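Long-range contacts in proteasome activator protein PA26 (Trypanosoma brucei, PDB 1YAR), which probably docks as a ring on the ends of the 20S proteasome and opens its gate, as expected of an 11S (PA28/REG-type) activator: residues A50-V55 with P70-G75; S156-V161 with Q191-F196; Q78-L83 with L202-L207; A114-V119 with K223-P228; N17-Y22 with A99-E104. One frame throughout, in Å; residues are numbered along the deposited sequence.

Contact 1: A50-V55 with P70-G75; sequences AEAHGV and PEQLLG. Unlike the reference sequence in segment 50-55: V55 (reference Thr).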
# COMPACT_ATOMS: atom_id res chain seq x y z
N ALA O 50 -81.03 -21.29 89.61
CA ALA O 50 -81.20 -22.74 89.48
C ALA O 50 -81.87 -23.34 90.72
O ALA O 50 -82.75 -24.19 90.59
CB ALA O 50 -79.87 -23.44 89.20
N GLU O 51 -81.46 -22.88 91.90
CA GLU O 51 -82.01 -23.34 93.17
C GLU O 51 -83.52 -23.08 93.20
O GLU O 51 -84.31 -23.99 93.47
CB GLU O 51 -81.27 -22.63 94.32
CG GLU O 51 -81.96 -22.65 95.68
CD GLU O 51 -81.11 -22.01 96.76
OE1 GLU O 51 -80.38 -22.78 97.45
OE2 GLU O 51 -81.13 -20.76 96.91
N ALA O 52 -83.91 -21.84 92.90
CA ALA O 52 -85.32 -21.44 92.84
C ALA O 52 -86.06 -22.28 91.79
O ALA O 52 -87.13 -22.81 92.07
CB ALA O 52 -85.44 -19.96 92.55
N HIS O 53 -85.46 -22.42 90.61
CA HIS O 53 -86.05 -23.25 89.55
C HIS O 53 -86.37 -24.67 90.05
O HIS O 53 -87.45 -25.21 89.78
CB HIS O 53 -85.11 -23.34 88.34
CG HIS O 53 -85.76 -23.90 87.11
ND1 HIS O 53 -85.48 -25.16 86.63
CD2 HIS O 53 -86.69 -23.38 86.29
CE1 HIS O 53 -86.21 -25.39 85.56
NE2 HIS O 53 -86.96 -24.33 85.33
N GLY O 54 -85.41 -25.26 90.77
CA GLY O 54 -85.56 -26.61 91.33
C GLY O 54 -86.76 -26.70 92.26
O GLY O 54 -87.52 -27.67 92.22
N VAL O 55 -86.93 -25.68 93.09
CA VAL O 55 -88.05 -25.58 94.03
C VAL O 55 -89.41 -25.53 93.31
O VAL O 55 -90.36 -26.22 93.69
CB VAL O 55 -87.87 -24.38 95.01
CG1 VAL O 55 -89.06 -24.25 95.96
CG2 VAL O 55 -86.59 -24.56 95.82
N PRO O 70 -93.99 -14.96 95.00
CA PRO O 70 -92.90 -15.66 95.69
C PRO O 70 -91.66 -14.80 95.86
O PRO O 70 -91.00 -14.45 94.88
CB PRO O 70 -92.60 -16.85 94.78
CG PRO O 70 -93.61 -16.81 93.70
CD PRO O 70 -94.18 -15.45 93.62
N GLU O 71 -91.34 -14.48 97.11
CA GLU O 71 -90.24 -13.57 97.46
C GLU O 71 -88.89 -14.07 96.95
O GLU O 71 -88.02 -13.26 96.61
CB GLU O 71 -90.14 -13.39 98.98
CG GLU O 71 -91.25 -12.59 99.63
CD GLU O 71 -91.24 -12.72 101.16
OE1 GLU O 71 -90.42 -12.03 101.82
OE2 GLU O 71 -92.05 -13.53 101.69
N GLN O 72 -88.69 -15.38 96.95
CA GLN O 72 -87.44 -15.96 96.48
C GLN O 72 -87.19 -15.60 95.00
O GLN O 72 -86.06 -15.27 94.62
CB GLN O 72 -87.43 -17.48 96.66
CG GLN O 72 -86.07 -18.12 96.36
CD GLN O 72 -86.09 -19.64 96.33
OE1 GLN O 72 -87.16 -20.26 96.41
NE2 GLN O 72 -84.91 -20.25 96.22
N LEU O 73 -88.24 -15.64 94.19
CA LEU O 73 -88.09 -15.35 92.76
C LEU O 73 -87.88 -13.86 92.54
O LEU O 73 -87.04 -13.44 91.74
CB LEU O 73 -89.29 -15.84 91.94
CG LEU O 73 -89.90 -17.24 92.06
CD1 LEU O 73 -90.56 -17.56 90.73
CD2 LEU O 73 -88.95 -18.35 92.45
N LEU O 74 -88.66 -13.05 93.26
CA LEU O 74 -88.46 -11.60 93.30
C LEU O 74 -87.01 -11.24 93.66
O LEU O 74 -86.40 -10.39 93.00
CB LEU O 74 -89.44 -10.91 94.28
CG LEU O 74 -90.94 -11.22 94.17
CD1 LEU O 74 -91.72 -10.65 95.36
CD2 LEU O 74 -91.50 -10.70 92.83
N GLY O 75 -86.45 -11.90 94.68
CA GLY O 75 -85.06 -11.65 95.09
C GLY O 75 -84.05 -11.96 93.99
O GLY O 75 -83.13 -11.16 93.75
O HOH W 1 -82.64 -19.11 95.33

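Contact 2: S156-V161 with Q191-F196; sequences SARSTV and QIDADF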
# COMPACT_ATOMS: atom_id res chain seq x y z
N SER O 156 -95.74 -8.23 85.51
CA SER O 156 -96.73 -8.06 84.45
C SER O 156 -97.38 -9.40 84.13
O SER O 156 -98.60 -9.55 84.26
CB SER O 156 -96.08 -7.52 83.17
OG SER O 156 -95.23 -6.40 83.41
N ALA O 157 -96.55 -10.36 83.74
CA ALA O 157 -96.99 -11.68 83.27
C ALA O 157 -97.78 -12.42 84.35
O ALA O 157 -98.85 -12.98 84.09
CB ALA O 157 -95.77 -12.51 82.84
N ARG O 158 -97.26 -12.39 85.57
CA ARG O 158 -97.89 -13.09 86.69
C ARG O 158 -99.21 -12.44 87.08
O ARG O 158 -100.19 -13.14 87.34
CB ARG O 158 -96.93 -13.18 87.89
CG ARG O 158 -97.04 -14.51 88.62
CD ARG O 158 -96.35 -14.59 89.97
NE ARG O 158 -96.31 -15.97 90.47
CZ ARG O 158 -97.17 -16.48 91.36
NH1 ARG O 158 -98.13 -15.73 91.89
NH2 ARG O 158 -97.04 -17.74 91.75
N SER O 159 -99.24 -11.11 87.10
CA SER O 159 -100.44 -10.35 87.51
C SER O 159 -101.65 -10.55 86.59
O SER O 159 -102.79 -10.51 87.06
CB SER O 159 -100.11 -8.86 87.67
OG SER O 159 -99.92 -8.24 86.41
N THR O 160 -101.40 -10.76 85.30
CA THR O 160 -102.44 -11.10 84.33
C THR O 160 -103.07 -12.45 84.66
O THR O 160 -104.29 -12.57 84.72
CB THR O 160 -101.85 -11.14 82.89
OG1 THR O 160 -101.28 -9.88 82.58
CG2 THR O 160 -102.96 -11.31 81.84
N VAL O 161 -102.23 -13.45 84.92
CA VAL O 161 -102.69 -14.78 85.27
C VAL O 161 -103.34 -14.81 86.67
O VAL O 161 -104.39 -15.43 86.85
CB VAL O 161 -101.55 -15.83 85.11
CG1 VAL O 161 -101.94 -17.21 85.64
CG2 VAL O 161 -101.14 -15.92 83.63
N GLN O 191 -95.63 -22.11 85.33
CA GLN O 191 -94.69 -22.07 84.21
C GLN O 191 -94.02 -20.71 84.12
O GLN O 191 -92.83 -20.61 83.76
CB GLN O 191 -95.34 -22.43 82.87
CG GLN O 191 -94.30 -22.98 81.84
CD GLN O 191 -93.50 -24.18 82.37
OE1 GLN O 191 -94.09 -25.15 82.86
NE2 GLN O 191 -92.18 -24.11 82.27
N ILE O 192 -94.77 -19.66 84.44
CA ILE O 192 -94.21 -18.32 84.51
C ILE O 192 -93.12 -18.28 85.59
O ILE O 192 -92.01 -17.81 85.33
CB ILE O 192 -95.31 -17.25 84.76
CG1 ILE O 192 -96.12 -17.03 83.49
CG2 ILE O 192 -94.69 -15.92 85.24
CD1 ILE O 192 -97.47 -16.37 83.73
N ASP O 193 -93.43 -18.80 86.79
CA ASP O 193 -92.41 -18.87 87.85
C ASP O 193 -91.16 -19.64 87.42
O ASP O 193 -90.05 -19.16 87.58
CB ASP O 193 -92.96 -19.46 89.14
CG ASP O 193 -93.93 -18.53 89.83
OD1 ASP O 193 -94.10 -17.37 89.38
OD2 ASP O 193 -94.61 -18.88 90.81
N ALA O 194 -91.36 -20.83 86.86
CA ALA O 194 -90.23 -21.63 86.40
C ALA O 194 -89.46 -20.93 85.27
O ALA O 194 -88.23 -20.88 85.30
CB ALA O 194 -90.70 -23.01 85.93
N ASP O 195 -90.18 -20.42 84.27
CA ASP O 195 -89.54 -19.89 83.07
C ASP O 195 -88.73 -18.64 83.36
O ASP O 195 -87.73 -18.40 82.70
CB ASP O 195 -90.55 -19.61 81.97
CG ASP O 195 -90.91 -20.86 81.18
OD1 ASP O 195 -90.42 -21.97 81.51
OD2 ASP O 195 -91.70 -20.83 80.19
N PHE O 196 -89.16 -17.83 84.33
CA PHE O 196 -88.38 -16.64 84.67
C PHE O 196 -87.09 -16.98 85.37
O PHE O 196 -86.07 -16.30 85.15
CB PHE O 196 -89.20 -15.56 85.38
CG PHE O 196 -89.94 -14.68 84.42
CD1 PHE O 196 -91.16 -15.08 83.89
CD2 PHE O 196 -89.37 -13.49 83.97
CE1 PHE O 196 -91.84 -14.29 82.95
CE2 PHE O 196 -90.04 -12.68 83.05
CZ PHE O 196 -91.27 -13.09 82.52

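Contact 3: Q78-L83 with L202-L207; sequences QRYQDL and LATTHL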
# COMPACT_ATOMS: atom_id res chain seq x y z
N GLN O 78 -84.43 -9.29 91.21
CA GLN O 78 -83.90 -8.02 91.69
C GLN O 78 -82.38 -8.01 91.65
O GLN O 78 -81.77 -7.01 91.27
CB GLN O 78 -84.37 -7.73 93.13
CG GLN O 78 -83.82 -6.43 93.69
CD GLN O 78 -84.48 -5.21 93.08
OE1 GLN O 78 -85.58 -4.82 93.48
NE2 GLN O 78 -83.80 -4.59 92.09
N ARG O 79 -81.79 -9.13 92.03
CA ARG O 79 -80.34 -9.26 92.07
C ARG O 79 -79.76 -9.19 90.65
O ARG O 79 -78.70 -8.59 90.43
CB ARG O 79 -79.99 -10.60 92.69
CG ARG O 79 -78.55 -10.78 93.07
CD ARG O 79 -78.31 -11.98 93.97
NE ARG O 79 -76.88 -12.27 94.05
CZ ARG O 79 -76.39 -13.42 94.50
NH1 ARG O 79 -77.21 -14.38 94.91
NH2 ARG O 79 -75.08 -13.59 94.53
N TYR O 80 -80.46 -9.81 89.69
CA TYR O 80 -80.06 -9.75 88.28
C TYR O 80 -80.14 -8.31 87.77
O TYR O 80 -79.18 -7.81 87.16
CB TYR O 80 -80.85 -10.74 87.42
CG TYR O 80 -80.31 -10.81 85.99
CD1 TYR O 80 -79.00 -11.23 85.76
CD2 TYR O 80 -81.08 -10.40 84.90
CE1 TYR O 80 -78.48 -11.28 84.47
CE2 TYR O 80 -80.56 -10.44 83.60
CZ TYR O 80 -79.25 -10.89 83.41
OH TYR O 80 -78.70 -10.93 82.15
N GLN O 81 -81.27 -7.64 88.04
CA GLN O 81 -81.44 -6.25 87.64
C GLN O 81 -80.35 -5.33 88.21
O GLN O 81 -79.79 -4.50 87.48
CB GLN O 81 -82.85 -5.75 88.00
CG GLN O 81 -83.15 -4.34 87.48
CD GLN O 81 -84.63 -3.99 87.55
OE1 GLN O 81 -84.97 -2.83 87.63
NE2 GLN O 81 -85.50 -5.01 87.53
N ASP O 82 -80.00 -5.49 89.49
CA ASP O 82 -78.92 -4.69 90.08
C ASP O 82 -77.60 -4.94 89.36
O ASP O 82 -76.85 -4.00 89.07
CB ASP O 82 -78.76 -4.97 91.59
CG ASP O 82 -79.97 -4.52 92.41
OD1 ASP O 82 -80.75 -3.65 91.94
OD2 ASP O 82 -80.23 -5.00 93.54
N LEU O 83 -77.30 -6.21 89.09
CA LEU O 83 -76.09 -6.54 88.36
C LEU O 83 -76.09 -5.87 86.97
O LEU O 83 -75.09 -5.27 86.56
CB LEU O 83 -75.95 -8.07 88.26
CG LEU O 83 -74.73 -8.74 87.61
CD1 LEU O 83 -74.79 -8.57 86.09
CD2 LEU O 83 -73.41 -8.21 88.15
N LEU O 202 -80.20 -18.77 81.88
CA LEU O 202 -79.72 -18.62 80.50
C LEU O 202 -79.09 -17.25 80.27
O LEU O 202 -78.01 -17.17 79.66
CB LEU O 202 -80.87 -18.82 79.52
CG LEU O 202 -81.63 -20.15 79.58
CD1 LEU O 202 -82.86 -20.05 78.68
CD2 LEU O 202 -80.75 -21.35 79.20
N ALA O 203 -79.76 -16.19 80.71
CA ALA O 203 -79.24 -14.83 80.53
C ALA O 203 -77.90 -14.63 81.25
O ALA O 203 -77.01 -13.97 80.70
CB ALA O 203 -80.24 -13.80 80.98
N THR O 204 -77.74 -15.17 82.47
CA THR O 204 -76.44 -15.04 83.16
C THR O 204 -75.31 -15.71 82.39
O THR O 204 -74.21 -15.14 82.30
CB THR O 204 -76.45 -15.58 84.62
OG1 THR O 204 -77.02 -16.89 84.65
CG2 THR O 204 -77.35 -14.72 85.53
N THR O 205 -75.58 -16.89 81.86
CA THR O 205 -74.63 -17.62 81.01
C THR O 205 -74.23 -16.77 79.80
O THR O 205 -73.04 -16.57 79.53
CB THR O 205 -75.24 -18.97 80.59
OG1 THR O 205 -75.31 -19.84 81.72
CG2 THR O 205 -74.32 -19.71 79.66
N HIS O 206 -75.23 -16.25 79.10
CA HIS O 206 -75.08 -15.46 77.86
C HIS O 206 -74.35 -14.15 78.16
O HIS O 206 -73.49 -13.72 77.40
CB HIS O 206 -76.47 -15.14 77.32
CG HIS O 206 -76.48 -14.59 75.92
ND1 HIS O 206 -76.02 -15.30 74.84
CD2 HIS O 206 -76.96 -13.42 75.43
CE1 HIS O 206 -76.19 -14.58 73.74
NE2 HIS O 206 -76.76 -13.44 74.06
N LEU O 207 -74.70 -13.54 79.29
CA LEU O 207 -74.01 -12.34 79.76
C LEU O 207 -72.52 -12.60 80.07
O LEU O 207 -71.65 -11.78 79.71
CB LEU O 207 -74.73 -11.74 80.99
CG LEU O 207 -74.11 -10.43 81.54
CD1 LEU O 207 -73.98 -9.32 80.46
CD2 LEU O 207 -74.94 -9.91 82.73

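Contact 4: A114-V119 with K223-P228; sequences AVQHAV and KKLIQP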
# COMPACT_ATOMS: atom_id res chain seq x y z
N ALA O 114 -60.83 2.22 63.07
CA ALA O 114 -61.59 0.98 62.86
C ALA O 114 -61.62 0.10 64.13
O ALA O 114 -62.65 -0.51 64.45
CB ALA O 114 -61.01 0.20 61.67
N VAL O 115 -60.50 0.06 64.86
CA VAL O 115 -60.43 -0.68 66.14
C VAL O 115 -61.39 -0.03 67.16
O VAL O 115 -62.15 -0.73 67.83
CB VAL O 115 -58.99 -0.70 66.72
CG1 VAL O 115 -58.94 -1.45 68.04
CG2 VAL O 115 -58.01 -1.34 65.73
N GLN O 116 -61.37 1.30 67.26
CA GLN O 116 -62.29 2.02 68.13
C GLN O 116 -63.76 1.71 67.83
O GLN O 116 -64.54 1.40 68.75
CB GLN O 116 -62.04 3.51 68.02
CG GLN O 116 -60.69 3.94 68.55
CD GLN O 116 -60.51 5.43 68.45
OE1 GLN O 116 -60.85 6.02 67.41
NE2 GLN O 116 -60.05 6.05 69.54
N HIS O 117 -64.15 1.79 66.54
CA HIS O 117 -65.52 1.46 66.14
C HIS O 117 -65.88 -0.03 66.40
O HIS O 117 -67.00 -0.34 66.82
CB HIS O 117 -65.79 1.88 64.68
CG HIS O 117 -65.82 3.37 64.47
ND1 HIS O 117 -66.64 4.21 65.20
CD2 HIS O 117 -65.16 4.16 63.59
CE1 HIS O 117 -66.45 5.45 64.80
NE2 HIS O 117 -65.57 5.45 63.82
N ALA O 118 -64.93 -0.94 66.19
CA ALA O 118 -65.18 -2.36 66.46
C ALA O 118 -65.43 -2.64 67.95
O ALA O 118 -66.37 -3.39 68.30
CB ALA O 118 -64.05 -3.22 65.93
N VAL O 119 -64.64 -2.04 68.83
CA VAL O 119 -64.87 -2.25 70.28
C VAL O 119 -66.14 -1.52 70.76
O VAL O 119 -66.92 -2.07 71.57
CB VAL O 119 -63.61 -1.94 71.13
CG1 VAL O 119 -63.91 -2.13 72.64
CG2 VAL O 119 -62.44 -2.83 70.71
N LYS O 223 -54.28 -0.19 73.24
CA LYS O 223 -53.33 0.85 72.77
C LYS O 223 -53.90 1.71 71.65
O LYS O 223 -53.81 2.94 71.72
CB LYS O 223 -51.96 0.29 72.40
CG LYS O 223 -51.14 -0.16 73.59
CD LYS O 223 -49.85 -0.86 73.20
CE LYS O 223 -49.07 -1.20 74.49
NZ LYS O 223 -48.23 -2.46 74.37
N LYS O 224 -54.55 1.07 70.67
CA LYS O 224 -55.20 1.79 69.56
C LYS O 224 -56.50 2.46 69.97
O LYS O 224 -56.91 3.46 69.36
CB LYS O 224 -55.48 0.86 68.35
CG LYS O 224 -54.23 0.32 67.67
CD LYS O 224 -53.55 1.31 66.77
CE LYS O 224 -52.32 0.67 66.08
NZ LYS O 224 -51.35 1.73 65.71
N LEU O 225 -57.17 1.93 70.99
CA LEU O 225 -58.35 2.59 71.53
C LEU O 225 -58.00 3.98 72.08
O LEU O 225 -58.74 4.95 71.88
CB LEU O 225 -59.01 1.74 72.61
CG LEU O 225 -59.60 0.39 72.23
CD1 LEU O 225 -60.19 -0.27 73.49
CD2 LEU O 225 -60.67 0.54 71.15
N ILE O 226 -56.84 4.09 72.74
CA ILE O 226 -56.43 5.37 73.35
C ILE O 226 -55.72 6.28 72.33
O ILE O 226 -55.95 7.49 72.31
CB ILE O 226 -55.55 5.13 74.60
CG1 ILE O 226 -56.26 4.19 75.59
CG2 ILE O 226 -55.20 6.47 75.30
CD1 ILE O 226 -57.58 4.76 76.16
N GLN O 227 -54.87 5.67 71.50
CA GLN O 227 -54.09 6.39 70.52
C GLN O 227 -54.25 5.75 69.14
O GLN O 227 -53.39 4.98 68.71
CB GLN O 227 -52.60 6.37 70.92
CG GLN O 227 -52.30 7.05 72.25
CD GLN O 227 -52.54 8.57 72.22
OE1 GLN O 227 -52.61 9.18 71.14
NE2 GLN O 227 -52.65 9.18 73.41
N PRO O 228 -55.36 6.05 68.46
CA PRO O 228 -55.67 5.40 67.18
C PRO O 228 -54.72 5.80 66.03
O PRO O 228 -54.64 5.09 65.02
CB PRO O 228 -57.11 5.84 66.90
CG PRO O 228 -57.26 7.16 67.64
CD PRO O 228 -56.44 6.98 68.88

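Contact 5: N17-Y22 with A99-E104; sequences NLRDSY and AIRIPE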
# COMPACT_ATOMS: atom_id res chain seq x y z
N ASN O 17 -59.53 18.41 79.18
CA ASN O 17 -60.33 18.21 80.40
C ASN O 17 -61.20 16.96 80.33
O ASN O 17 -61.29 16.18 81.27
CB ASN O 17 -61.26 19.39 80.67
CG ASN O 17 -60.53 20.66 81.02
OD1 ASN O 17 -59.30 20.67 81.20
ND2 ASN O 17 -61.28 21.77 81.10
N LEU O 18 -61.87 16.82 79.18
CA LEU O 18 -62.60 15.61 78.83
C LEU O 18 -61.74 14.36 79.00
O LEU O 18 -62.10 13.45 79.74
CB LEU O 18 -63.09 15.75 77.38
CG LEU O 18 -64.49 15.33 76.98
CD1 LEU O 18 -65.54 15.76 78.00
CD2 LEU O 18 -64.85 15.85 75.58
N ARG O 19 -60.58 14.32 78.33
CA ARG O 19 -59.74 13.13 78.33
C ARG O 19 -59.05 12.86 79.67
O ARG O 19 -58.82 11.71 80.04
CB ARG O 19 -58.73 13.16 77.16
CG ARG O 19 -59.42 13.11 75.78
CD ARG O 19 -58.46 13.13 74.60
NE ARG O 19 -59.19 13.31 73.34
CZ ARG O 19 -58.63 13.61 72.17
NH1 ARG O 19 -57.32 13.82 72.10
NH2 ARG O 19 -59.38 13.76 71.09
N ASP O 20 -58.74 13.93 80.39
CA ASP O 20 -58.20 13.81 81.75
C ASP O 20 -59.20 13.22 82.75
O ASP O 20 -58.79 12.60 83.72
CB ASP O 20 -57.72 15.17 82.29
CG ASP O 20 -56.44 15.67 81.62
OD1 ASP O 20 -55.81 14.90 80.86
OD2 ASP O 20 -55.98 16.82 81.80
N SER O 21 -60.49 13.42 82.48
CA SER O 21 -61.58 12.96 83.35
C SER O 21 -62.01 11.51 83.12
O SER O 21 -62.58 10.88 84.02
CB SER O 21 -62.79 13.89 83.23
OG SER O 21 -63.33 13.87 81.92
N TYR O 22 -61.74 11.01 81.91
CA TYR O 22 -62.02 9.63 81.53
C TYR O 22 -60.79 9.08 80.82
O TYR O 22 -60.62 9.27 79.62
CB TYR O 22 -63.26 9.58 80.64
CG TYR O 22 -64.53 9.80 81.44
CD1 TYR O 22 -65.03 11.09 81.69
CD2 TYR O 22 -65.21 8.72 81.97
CE1 TYR O 22 -66.19 11.26 82.46
CE2 TYR O 22 -66.35 8.88 82.72
CZ TYR O 22 -66.83 10.14 82.96
OH TYR O 22 -67.98 10.23 83.71
N ALA O 99 -64.96 6.98 72.96
CA ALA O 99 -65.65 7.95 72.11
C ALA O 99 -65.02 9.34 72.13
O ALA O 99 -65.01 10.04 71.11
CB ALA O 99 -67.14 8.03 72.45
N ILE O 100 -64.48 9.75 73.28
CA ILE O 100 -63.83 11.06 73.37
C ILE O 100 -62.40 11.06 72.81
O ILE O 100 -61.72 12.08 72.88
CB ILE O 100 -63.86 11.62 74.85
CG1 ILE O 100 -62.97 10.78 75.77
CG2 ILE O 100 -65.29 11.65 75.36
CD1 ILE O 100 -62.97 11.24 77.27
N ARG O 101 -61.94 9.91 72.30
CA ARG O 101 -60.64 9.86 71.59
C ARG O 101 -60.75 9.45 70.11
O ARG O 101 -59.74 9.18 69.45
CB ARG O 101 -59.66 8.96 72.33
CG ARG O 101 -59.29 9.47 73.71
CD ARG O 101 -58.51 8.47 74.55
NE ARG O 101 -58.02 9.09 75.79
CZ ARG O 101 -58.73 9.27 76.90
NH1 ARG O 101 -60.00 8.87 76.99
NH2 ARG O 101 -58.15 9.87 77.95
N ILE O 102 -61.97 9.41 69.59
CA ILE O 102 -62.14 9.22 68.14
C ILE O 102 -61.58 10.47 67.50
O ILE O 102 -61.99 11.56 67.87
CB ILE O 102 -63.62 8.99 67.77
CG1 ILE O 102 -64.08 7.63 68.31
CG2 ILE O 102 -63.83 9.07 66.24
CD1 ILE O 102 -65.62 7.48 68.33
N PRO O 103 -60.60 10.33 66.60
CA PRO O 103 -59.86 11.51 66.10
C PRO O 103 -60.56 12.25 64.98
O PRO O 103 -61.64 11.83 64.53
CB PRO O 103 -58.54 10.90 65.60
CG PRO O 103 -58.92 9.51 65.14
CD PRO O 103 -60.06 9.07 66.06
N GLU O 104 -59.93 13.33 64.52
CA GLU O 104 -60.39 14.12 63.39
C GLU O 104 -60.84 13.19 62.25
O GLU O 104 -60.12 12.27 61.91
CB GLU O 104 -59.25 15.01 62.88
CG GLU O 104 -59.63 16.00 61.80
CD GLU O 104 -58.41 16.57 61.08
OE1 GLU O 104 -57.46 16.99 61.75
OE2 GLU O 104 -58.40 16.57 59.82

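Contact 1: A50-V55 with P70-G75
The flat amide of Q72 lies across A52, with one of its faces set over the alanine. A52 CB sits 3.8 Å from Q72 CD, almost straight below that carbon. Toward the NE2 side, A52 CA comes to 3.6 Å from Q72 NE2. Two other residues stand near the amide plane, at its edges. E51 CG is 3.8 Å from Q72 NE2, and V55 CG2 is a looser neighbour, 4.4 Å from Q72 OE1.

The amide can reach this place because Q72 puts CG anti to its backbone N (chi1 -172°) and stays extended beyond it. The whole side chain then spans the groove between the helices.

E51 and Q72 cross at about a right angle. Their carboxylate and amide planes are 53° apart. They do not bond directly; water 1 joins them. It accepts from Q72 NE2 at 2.7 Å and donates to E51 OE2, also at 2.7 Å. This bridge ties the amide nitrogen to the carboxylate and should help to hold the amide's rotation.

Deeper in, A52 CB touches L73 CD2 at 3.9 Å. Water and polar ends thus lie on the outer side of the contact, and the small apolar pair on the inner side.

The two segments run nearly antiparallel, at 153°, as neighbours in an up-and-down helical bundle. They belong to helices 24-57 and 71-99, which follow each other apart from the short helix 64-67. Helix 183-226 closes the inner side, with M197 on A52 and D193 on L73. Helix 150-166 adds Y154 against L73.

Contact 2: S156-V161 with Q191-F196
Both oxygens of the D193 carboxylate are gripped by R158, and each has a further partner. The two residues join neighbouring antiparallel helices of the four-helix bundle, 150-166 and 183-226, whose segments run at 171° to each other. R158 binds side-on. Its NE donates to D193 OD1 at 2.8 Å, and its NH2 donates to D193 OD2, also at 2.8 Å. Both bonds are fairly straight, at 168° and 162°. OD1 offers its syn lone pair to NE, and OD2 is met on the syn side as well.

Guanidinium and carboxylate are nearly coplanar. R158 reaches the carboxylate with a chain extended from CG to NE. Y61 OH bonds to OD2 and Y154 OH to OD1. R158 NH1 turns to E162 and to the carbonyl of Q65. The buried charges are thus met on several sides, which should steady the ionised forms of the pair.

I192 fills the apolar part of the contact. Its CG2 branch is 4.3 Å from A157 CB. A157 CB also lies 4.3 Å from F196 CE1, oblique to the ring. Other copies of the protein border the contact: R152 of the third subunit packs on A157 and I192, and S184 of the second subunit packs on R158. V161 and I192 slide past each other in opposite directions, with V161 CG2 3.7 Å from I192 CD1.

Contact 3: Q78-L83 with L202-L207
Y80 and T204 mark the closest backbone approach, 8.2 Å between their CA atoms, on segments of helices 71-99 and 183-226 that run nearly parallel, at 22°, with axes 12.1 Å apart. At this spacing the side chains do the bridging, and no hydrogen bond crosses.

Y80 spans most of the gap. Its first torsion (chi1 -172°) sets the ring opposite the backbone N and sends it toward the other helix. The hydroxyl end lies against A203, with Y80 OH 3.5 Å from A203 CB. On the ring, Y80 CE1 is 3.8 Å from T204 CG2. L207 CD2 comes to 3.9 Å from Y80 OH. All three approach the ring obliquely.

One turn on, L83 and L207 reach toward each other tip to tip, and L83 CD1 meets L207 CD2 at 3.6 Å. T204 turns its methyl to the tyrosine. Its OG1 bonds back mainly to V200 O, with E201 O also within bonding reach, so the buried hydroxyl is satisfied within its own helix.

Helix 24-57 borders T204 through I42 and A46, while helix 111-130 borders L207 through L126. The parallel course and wide spacing are consistent with a diagonal pair in an up-and-down four-helix bundle.

Contact 4: A114-V119 with K223-P228
This contact closes one end of the four-helix bundle, where the last turn of helix 183-226 and the residues just after it pack on helix 111-130. Q116 and L225 come closest, their CA atoms 5.2 Å apart.

The polar link is a single hydrogen bond across the segments. Q116 NE2 donates to L225 O at 2.9 Å with an angle of 159°. The oxygen lies in the amide plane, but the donor stands 32° off the carbonyl plane. Q116 gets there with an extended chain beyond CG. Its NE2 also bonds to R101 O, so one buried amide nitrogen joins the end of this helix to the loop after helix 71-99. The ring of P228 lies over one face of the same amide, with P228 CG 3.6 Å from Q116 NE2.

L225 CD2 rests on the face of helix 111-130 made by V115 and V119, one turn apart, and is 3.7 Å from Q116 CA. Both valines cross L225 at about a right angle. I98 of helix 71-99 touches L225, V119 and Q116. K224 meets V115 through CB, while its amine end leads away. L225 CD2 is 4.1 Å from V115 CG1 and 3.8 Å from V119 CG2.

Contact 5: N17-Y22 with A99-E104
R19 and R101 lie side by side in opposite directions, each reaching for the other segment's backbone. They join the end of helix 11-21 to a type I beta turn, A99 to I102. The turn begins the loop between helices 71-99 and 111-130, probably the activation loop of 11S activators.

Both arginines have CG anti to the carbonyl carbon and are extended from CG to NE. R101 (chi1 -64°) carries its guanidinium back over R19, with R19 CG over the centre of one face, 4.0 Å above the plane. The two guanidinium planes are 34° apart.

R101 grips Y22 O end-on: NH1 at 2.7 Å, nearly along the C=O axis, and NH2 at 3.0 Å. The oxygen lies in the guanidinium plane. R101 NH2 also donates to R19 O at 2.9 Å, though well bent. R19 NE donates to I100 O at 2.9 Å. R101 NH1 also bonds to V97 O, and R19 NH2 to N216 OD1 of the second subunit. Carbonyls, and for R19 also this amide oxygen, probably ease the closeness of the like charges.

I100 carries the apolar side, with its CG2 4.1 Å from L18 CG. Its CG1 sits between the backbone N and the carbonyl carbon (chi1 68°), which sends CD1 into the end of helix 11-21. There I100 CD1 lies 3.4 Å from L18 O and 3.8 Å from Y22 CB.

The contacts lie along one elongated helical bundle. Contacts 1 and 2 touch at one end, with centres 13 Å apart. Contacts 4 and 5 touch at the other, with centres 12 Å apart. Contact 3 lies between, about 7 Å from the centre of the chain. Contact 1 is about 42 Å from contact 4, centre to centre. Helix 183-226 serves contacts 2, 3 and 4, and helix 71-99 serves contacts 1 and 3. Along the chain, contact 1 closes before contacts 2, 3 and 4 open and lies within the span of contact 5. The segments of contact 3 alternate with those of contacts 4 and 5. The long helices tie the end bearing the probable activation loop to the far end.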